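Long-range contact in porin (Rhodobacter blasticus, PDB 3PRN), which forms trimeric outer-membrane channels that let small hydrophilic solutes, up to about 0.6 kDa, diffuse passively across: residues 2-13 with 25-36. The protein carries 1 engineered substitution. Numbering follows the deposited sequence.
Sequences ISLNGYGRFGLQ and TIISSRLRINIV. With MG (magnesium ion), chain B.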
loop_
_atom_site.group_PDB
_atom_site.type_symbol
_atom_site.label_atom_id
_atom_site.label_comp_id
_atom_site.label_asym_id
_atom_site.label_seq_id
_atom_site.Cartn_x
_atom_site.Cartn_y
_atom_site.Cartn_z
ATOM N N ILE A 2 -6.287 12.588 7.868
ATOM C CA ILE A 2 -6.024 11.745 6.723
ATOM C C ILE A 2 -7.309 11.419 6.006
ATOM O O ILE A 2 -8.267 11.041 6.733
ATOM C CB ILE A 2 -5.278 10.459 7.128
ATOM C CG1 ILE A 2 -3.814 10.827 7.392
ATOM C CG2 ILE A 2 -5.253 9.468 5.943
ATOM C CD1 ILE A 2 -2.944 9.688 7.851
ATOM N N SER A 3 -7.500 11.686 4.731
ATOM C CA SER A 3 -8.737 11.202 4.095
ATOM C C SER A 3 -8.407 10.309 2.884
ATOM O O SER A 3 -7.318 10.373 2.297
ATOM C CB SER A 3 -9.719 12.272 3.700
ATOM O OG SER A 3 -9.059 13.410 3.286
ATOM N N LEU A 4 -9.372 9.419 2.621
ATOM C CA LEU A 4 -9.228 8.489 1.535
ATOM C C LEU A 4 -10.362 8.775 0.559
ATOM O O LEU A 4 -11.506 8.942 1.008
ATOM C CB LEU A 4 -9.235 7.034 1.904
ATOM C CG LEU A 4 -8.402 6.377 2.989
ATOM C CD1 LEU A 4 -8.116 4.905 2.516
ATOM C CD2 LEU A 4 -7.065 6.964 3.214
ATOM N N ASN A 5 -10.087 8.756 -0.730
ATOM C CA ASN A 5 -11.142 8.859 -1.722
ATOM C C ASN A 5 -10.703 8.061 -2.957
ATOM O O ASN A 5 -9.504 7.778 -3.051
ATOM C CB ASN A 5 -11.515 10.313 -2.066
ATOM C CG ASN A 5 -10.368 11.045 -2.766
ATOM O OD1 ASN A 5 -10.158 10.857 -3.963
ATOM N ND2 ASN A 5 -9.597 11.873 -2.085
ATOM N N GLY A 6 -11.581 7.867 -3.911
ATOM C CA GLY A 6 -11.160 7.175 -5.118
ATOM C C GLY A 6 -12.336 6.817 -5.976
ATOM O O GLY A 6 -13.450 7.299 -5.760
ATOM N N TYR A 7 -12.099 5.870 -6.890
ATOM C CA TYR A 7 -13.136 5.412 -7.801
ATOM C C TYR A 7 -12.790 4.020 -8.319
ATOM O O TYR A 7 -11.643 3.570 -8.262
ATOM C CB TYR A 7 -13.327 6.357 -8.978
ATOM C CG TYR A 7 -12.270 6.477 -10.042
ATOM C CD1 TYR A 7 -12.061 5.469 -10.971
ATOM C CD2 TYR A 7 -11.485 7.628 -10.098
ATOM C CE1 TYR A 7 -11.071 5.605 -11.953
ATOM C CE2 TYR A 7 -10.500 7.799 -11.067
ATOM C CZ TYR A 7 -10.308 6.781 -11.986
ATOM O OH TYR A 7 -9.347 6.926 -12.968
ATOM N N GLY A 8 -13.850 3.297 -8.712
ATOM C CA GLY A 8 -13.655 2.032 -9.379
ATOM C C GLY A 8 -14.380 2.208 -10.759
ATOM O O GLY A 8 -15.305 3.030 -10.864
ATOM N N ARG A 9 -13.875 1.488 -11.749
ATOM C CA ARG A 9 -14.565 1.476 -13.050
ATOM C C ARG A 9 -14.343 0.104 -13.665
ATOM O O ARG A 9 -13.253 -0.482 -13.510
ATOM C CB ARG A 9 -14.162 2.611 -13.969
ATOM C CG ARG A 9 -12.804 2.418 -14.659
ATOM C CD ARG A 9 -12.401 3.698 -15.404
ATOM N NE ARG A 9 -11.181 3.454 -16.131
ATOM C CZ ARG A 9 -10.388 4.431 -16.620
ATOM N NH1 ARG A 9 -10.673 5.693 -16.463
ATOM N NH2 ARG A 9 -9.307 4.003 -17.270
ATOM N N PHE A 10 -15.340 -0.350 -14.435
ATOM C CA PHE A 10 -15.123 -1.617 -15.173
ATOM C C PHE A 10 -16.054 -1.633 -16.388
ATOM O O PHE A 10 -17.101 -0.958 -16.337
ATOM C CB PHE A 10 -15.330 -2.821 -14.235
ATOM C CG PHE A 10 -16.712 -2.977 -13.662
ATOM C CD1 PHE A 10 -17.720 -3.544 -14.410
ATOM C CD2 PHE A 10 -17.023 -2.567 -12.372
ATOM C CE1 PHE A 10 -19.014 -3.683 -13.919
ATOM C CE2 PHE A 10 -18.303 -2.751 -11.873
ATOM C CZ PHE A 10 -19.293 -3.292 -12.627
ATOM N N GLY A 11 -15.747 -2.388 -17.427
ATOM C CA GLY A 11 -16.624 -2.407 -18.597
ATOM C C GLY A 11 -15.873 -3.205 -19.692
ATOM O O GLY A 11 -14.926 -3.949 -19.402
ATOM N N LEU A 12 -16.320 -3.002 -20.913
ATOM C CA LEU A 12 -15.795 -3.703 -22.067
ATOM C C LEU A 12 -15.019 -2.691 -22.928
ATOM O O LEU A 12 -15.470 -1.558 -23.102
ATOM C CB LEU A 12 -16.957 -4.273 -22.916
ATOM C CG LEU A 12 -17.778 -5.354 -22.205
ATOM C CD1 LEU A 12 -19.073 -5.607 -22.985
ATOM C CD2 LEU A 12 -16.977 -6.636 -22.062
ATOM N N GLN A 13 -13.874 -3.146 -23.389
ATOM C CA GLN A 13 -12.998 -2.333 -24.222
ATOM C C GLN A 13 -12.667 -3.153 -25.490
ATOM O O GLN A 13 -12.100 -4.227 -25.393
ATOM C CB GLN A 13 -11.708 -2.023 -23.480
ATOM C CG GLN A 13 -10.774 -1.085 -24.253
ATOM C CD GLN A 13 -9.336 -1.306 -23.807
ATOM O OE1 GLN A 13 -8.678 -2.215 -24.289
ATOM N NE2 GLN A 13 -8.829 -0.562 -22.802
ATOM N N THR A 25 -11.927 -7.905 -27.758
ATOM C CA THR A 25 -12.695 -7.332 -26.655
ATOM C C THR A 25 -12.217 -7.848 -25.306
ATOM O O THR A 25 -12.095 -9.083 -25.113
ATOM C CB THR A 25 -14.191 -7.668 -26.855
ATOM O OG1 THR A 25 -14.727 -6.941 -27.984
ATOM C CG2 THR A 25 -15.033 -7.189 -25.655
ATOM N N ILE A 26 -11.833 -6.961 -24.383
ATOM C CA ILE A 26 -11.475 -7.451 -23.047
ATOM C C ILE A 26 -12.300 -6.707 -21.954
ATOM O O ILE A 26 -12.944 -5.715 -22.261
ATOM C CB ILE A 26 -9.989 -7.238 -22.704
ATOM C CG1 ILE A 26 -9.670 -5.747 -22.689
ATOM C CG2 ILE A 26 -9.104 -8.052 -23.629
ATOM C CD1 ILE A 26 -8.284 -5.423 -22.194
ATOM N N ILE A 27 -12.256 -7.208 -20.728
ATOM C CA ILE A 27 -12.864 -6.469 -19.598
ATOM C C ILE A 27 -11.799 -5.584 -19.000
ATOM O O ILE A 27 -10.785 -6.096 -18.451
ATOM C CB ILE A 27 -13.445 -7.377 -18.519
ATOM C CG1 ILE A 27 -14.723 -8.006 -19.163
ATOM C CG2 ILE A 27 -13.840 -6.658 -17.237
ATOM C CD1 ILE A 27 -15.131 -9.260 -18.421
ATOM N N SER A 28 -11.916 -4.284 -19.188
ATOM C CA SER A 28 -10.901 -3.358 -18.714
ATOM C C SER A 28 -11.435 -2.693 -17.439
ATOM O O SER A 28 -12.549 -2.162 -17.454
ATOM C CB SER A 28 -10.603 -2.292 -19.773
ATOM O OG SER A 28 -9.755 -1.287 -19.262
ATOM N N SER A 29 -10.567 -2.593 -16.436
ATOM C CA SER A 29 -11.030 -2.028 -15.164
ATOM C C SER A 29 -9.899 -1.353 -14.421
ATOM O O SER A 29 -8.721 -1.572 -14.727
ATOM C CB SER A 29 -11.650 -3.169 -14.331
ATOM O OG SER A 29 -10.695 -4.156 -14.094
ATOM N N ARG A 30 -10.288 -0.496 -13.470
ATOM C CA ARG A 30 -9.260 0.275 -12.738
ATOM C C ARG A 30 -9.778 0.527 -11.313
ATOM O O ARG A 30 -10.952 0.839 -11.135
ATOM C CB ARG A 30 -9.040 1.621 -13.434
ATOM C CG ARG A 30 -8.239 2.625 -12.570
ATOM C CD ARG A 30 -8.006 3.937 -13.270
ATOM N NE ARG A 30 -7.143 3.808 -14.427
ATOM C CZ ARG A 30 -6.777 4.854 -15.201
ATOM N NH1 ARG A 30 -7.175 6.085 -14.951
ATOM N NH2 ARG A 30 -5.994 4.574 -16.232
ATOM N N LEU A 31 -8.899 0.417 -10.334
ATOM C CA LEU A 31 -9.249 0.830 -8.979
ATOM C C LEU A 31 -8.278 1.964 -8.595
ATOM O O LEU A 31 -7.040 1.740 -8.730
ATOM C CB LEU A 31 -9.170 -0.319 -7.997
ATOM C CG LEU A 31 -9.215 0.100 -6.510
ATOM C CD1 LEU A 31 -10.560 0.745 -6.229
ATOM C CD2 LEU A 31 -9.037 -1.122 -5.630
ATOM N N ARG A 32 -8.768 3.135 -8.212
ATOM C CA ARG A 32 -7.876 4.204 -7.796
ATOM C C ARG A 32 -8.217 4.612 -6.344
ATOM O O ARG A 32 -9.387 4.931 -6.021
ATOM C CB ARG A 32 -7.990 5.457 -8.713
ATOM C CG ARG A 32 -7.127 6.616 -8.161
ATOM C CD ARG A 32 -7.370 7.881 -9.042
ATOM N NE ARG A 32 -6.640 7.722 -10.299
ATOM C CZ ARG A 32 -6.610 8.598 -11.305
ATOM N NH1 ARG A 32 -7.271 9.770 -11.226
ATOM N NH2 ARG A 32 -5.897 8.309 -12.400
ATOM N N ILE A 33 -7.197 4.625 -5.468
ATOM C CA ILE A 33 -7.356 5.121 -4.123
ATOM C C ILE A 33 -6.380 6.272 -3.897
ATOM O O ILE A 33 -5.177 6.069 -4.098
ATOM C CB ILE A 33 -7.068 4.026 -3.065
ATOM C CG1 ILE A 33 -8.116 2.913 -3.098
ATOM C CG2 ILE A 33 -7.069 4.566 -1.633
ATOM C CD1 ILE A 33 -7.585 1.580 -2.584
ATOM N N ASN A 34 -6.860 7.419 -3.421
ATOM C CA ASN A 34 -5.971 8.536 -3.097
ATOM C C ASN A 34 -5.918 8.654 -1.549
ATOM O O ASN A 34 -6.982 8.619 -0.878
ATOM C CB ASN A 34 -6.512 9.848 -3.657
ATOM C CG ASN A 34 -6.612 9.862 -5.181
ATOM O OD1 ASN A 34 -5.622 9.617 -5.877
ATOM N ND2 ASN A 34 -7.805 10.177 -5.667
ATOM N N ILE A 35 -4.731 8.829 -1.029
ATOM C CA ILE A 35 -4.575 8.992 0.430
ATOM C C ILE A 35 -4.036 10.416 0.580
ATOM O O ILE A 35 -2.966 10.717 0.026
ATOM C CB ILE A 35 -3.555 7.977 0.945
ATOM C CG1 ILE A 35 -4.032 6.576 0.524
ATOM C CG2 ILE A 35 -3.366 8.143 2.438
ATOM C CD1 ILE A 35 -3.069 5.535 1.041
ATOM N N VAL A 36 -4.788 11.255 1.273
ATOM C CA VAL A 36 -4.381 12.656 1.426
ATOM C C VAL A 36 -4.251 13.032 2.888
ATOM O O VAL A 36 -5.177 12.830 3.690
ATOM C CB VAL A 36 -5.509 13.515 0.781
ATOM C CG1 VAL A 36 -5.169 15.007 0.881
ATOM C CG2 VAL A 36 -5.664 13.103 -0.675
HETATM MG MG MG B . -7.750 -1.442 -18.852
HETATM O O HOH W 1 -7.000 15.050 4.563
HETATM O O HOH W 2 -10.304 1.005 -16.959
HETATM O O HOH W 3 -7.681 0.160 -16.934
HETATM O O HOH W 4 -5.291 -1.300 -18.468
HETATM O O HOH W 5 -7.028 -2.738 -20.608
#
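Ser28 OG is gripped by several groups: it binds the magnesium ion at 2.1 Å, accepts a bond from water 2, which in turn accepts one from Arg9 NE across the strand pair, and is hydrogen-bonded to Glu103. Its torsion, anti to the backbone N (172°), brings OG to the metal, where Asp57 is the second protein ligand. Paired backbone bonds such as Asn34 N to Asn5 O (2.7 Å) join the strands. Arg9, its chain extended from CG to NE, runs alongside Arg30 and stacks flat on it, planes 25° apart, with Arg9 NH2 3.4 Å from Arg30 CZ. Asp56 pairs with Arg30 NE and probably offsets part of this like-charge contact. Arg30 NH1 donates a bond to Tyr7 OH (3.1 Å, 163°), which lies near the guanidinium plane. Arg32, whose NE bonds to Gln54, turns its guanidinium face to Tyr7 OH and sets CB over the ring centre, a CH-pi contact. A leucine in place of Arg30 would probably leave Tyr7 OH without this donor, Asp56 without its mate and the Arg9 guanidinium without its stacking partner. Farther along, Asn34 ND2 donates a hydrogen bond to Asn5 OD1 (3.0 Å), which lies in the Asn34 amide plane, while Arg52 holds Asn34 OD1. On the reverse, apolar face Leu4 CD2 meets Ile35 CG2. This antiparallel hairpin of the 16-stranded porin barrel is flanked by strands 279-288 and 46-56; its polar face is consistent with the channel lining, and its apolar one packs against the other two subunits.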